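Local coordinates for protein thioredoxin peroxidase 2 (PDB 2C0D) that probably reduces hydrogen peroxide and organic hydroperoxides as a mitochondrial thioredoxin-dependent 2-Cys peroxiredoxin of the malaria parasite, at residues 81-84 against 85-89. Numbering follows the deposited sequence.
Sequences KHIK and DFENK
Lys84 and Glu87 both carry CG anti to the carbonyl carbon (chi1 -60° and -68°). Lys84 then bends at its second torsion, and its outer chain runs along the extended Glu87, close to one helical turn further on. Their ends form a loose salt bridge, with Lys84 NZ 3.3 Å from Glu87 OE2 and 3.5 Å from Glu87 OE1. Lys84 NZ faces both oxygens at similar range, and both hydrogen bonds are weak. Lys84 CD and CE also lie against this carboxylate.

His82 is the N-cap residue of helix 83-88. His82 O receives a weak, bent bond from Asp85 N at 2.9 Å and a longer weak one from Phe86 N. Asp85 OD2 comes to the edge of the imidazole, 3.3 Å from His82 CD2. Ring and carboxylate planes are 33° apart. The nearby Asp85 carboxylate would probably stabilise a protonated imidazole. The regular helix bonds follow: Glu87 N to Ile83 O at 3.0 Å and Asn88 N to Lys84 O at 2.8 Å. Phe86 turns the edge of its ring to His82 O, with Phe86 CD2 3.5 Å away.

This is a short amphipathic helix that directly follows helix 73-81. His82 sits at the break and remains tied back to it through ND1 and Glu78 O. Lys84 and Glu87 are on the exposed side. Ile83 and Phe86 are buried, touching Leu93 and Val91 of strand 91-97, respectively. Phe86 also packs on Val172 and Ile179 of helix 172-188, where Asp85 meets Leu176 and Lys89 NZ forms a salt bridge with Asp180 OD1.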
# COMPACT_ATOMS: atom_id res chain seq x y z
N LYS B 81 4.43 -16.16 13.43
CA LYS B 81 5.64 -16.98 13.17
C LYS B 81 6.89 -16.11 13.08
O LYS B 81 7.97 -16.52 13.58
CB LYS B 81 5.47 -17.76 11.86
CG LYS B 81 4.61 -19.01 12.00
CD LYS B 81 4.64 -19.84 10.70
N HIS B 82 6.74 -14.93 12.47
CA HIS B 82 7.86 -13.99 12.29
C HIS B 82 7.91 -12.85 13.31
O HIS B 82 8.56 -11.80 13.07
CB HIS B 82 7.78 -13.41 10.86
CG HIS B 82 8.09 -14.41 9.80
ND1 HIS B 82 7.16 -15.31 9.31
CD2 HIS B 82 9.25 -14.68 9.14
CE1 HIS B 82 7.73 -16.07 8.40
NE2 HIS B 82 8.99 -15.71 8.28
N ILE B 83 7.27 -13.04 14.47
CA ILE B 83 7.16 -11.93 15.41
C ILE B 83 8.53 -11.45 15.87
O ILE B 83 8.72 -10.24 16.09
CB ILE B 83 6.23 -12.28 16.62
CG1 ILE B 83 5.88 -11.01 17.42
CG2 ILE B 83 6.88 -13.36 17.53
CD1 ILE B 83 5.08 -9.97 16.61
N LYS B 84 9.50 -12.36 16.02
CA LYS B 84 10.82 -11.93 16.48
C LYS B 84 11.54 -11.04 15.45
O LYS B 84 12.38 -10.22 15.84
CB LYS B 84 11.68 -13.13 16.93
CG LYS B 84 11.03 -13.93 18.09
CD LYS B 84 10.85 -13.10 19.34
CE LYS B 84 9.90 -13.79 20.33
NZ LYS B 84 9.96 -13.12 21.65
N ASP B 85 11.22 -11.20 14.17
CA ASP B 85 11.74 -10.27 13.13
C ASP B 85 11.22 -8.84 13.33
O ASP B 85 11.98 -7.86 13.16
CB ASP B 85 11.37 -10.77 11.75
CG ASP B 85 12.08 -12.08 11.41
OD1 ASP B 85 13.33 -12.15 11.58
OD2 ASP B 85 11.40 -13.03 10.98
N PHE B 86 9.95 -8.70 13.71
CA PHE B 86 9.45 -7.37 14.12
C PHE B 86 10.17 -6.86 15.35
O PHE B 86 10.61 -5.70 15.38
CB PHE B 86 7.92 -7.35 14.35
CG PHE B 86 7.12 -7.57 13.09
CD1 PHE B 86 6.66 -6.48 12.35
CD2 PHE B 86 6.81 -8.84 12.64
CE1 PHE B 86 5.92 -6.66 11.16
CE2 PHE B 86 6.04 -9.04 11.43
CZ PHE B 86 5.61 -7.92 10.69
N GLU B 87 10.33 -7.71 16.37
CA GLU B 87 11.07 -7.33 17.57
C GLU B 87 12.51 -6.89 17.28
O GLU B 87 12.98 -5.86 17.82
CB GLU B 87 11.04 -8.47 18.58
CG GLU B 87 9.63 -8.69 19.15
CD GLU B 87 9.62 -9.67 20.30
OE1 GLU B 87 10.65 -9.76 21.01
OE2 GLU B 87 8.58 -10.35 20.49
N ASN B 88 13.19 -7.61 16.39
CA ASN B 88 14.58 -7.29 16.03
C ASN B 88 14.69 -5.91 15.39
O ASN B 88 15.71 -5.25 15.51
CB ASN B 88 15.14 -8.32 15.06
CG ASN B 88 15.35 -9.71 15.70
OD1 ASN B 88 15.42 -9.83 16.92
ND2 ASN B 88 15.38 -10.74 14.86
N LYS B 89 13.62 -5.50 14.72
CA LYS B 89 13.58 -4.20 14.06
C LYS B 89 12.96 -3.08 14.93
O LYS B 89 12.77 -1.95 14.44
CB LYS B 89 12.84 -4.33 12.72
CG LYS B 89 13.52 -5.32 11.78
CD LYS B 89 12.70 -5.53 10.50
CE LYS B 89 13.06 -6.84 9.80
NZ LYS B 89 14.47 -6.85 9.29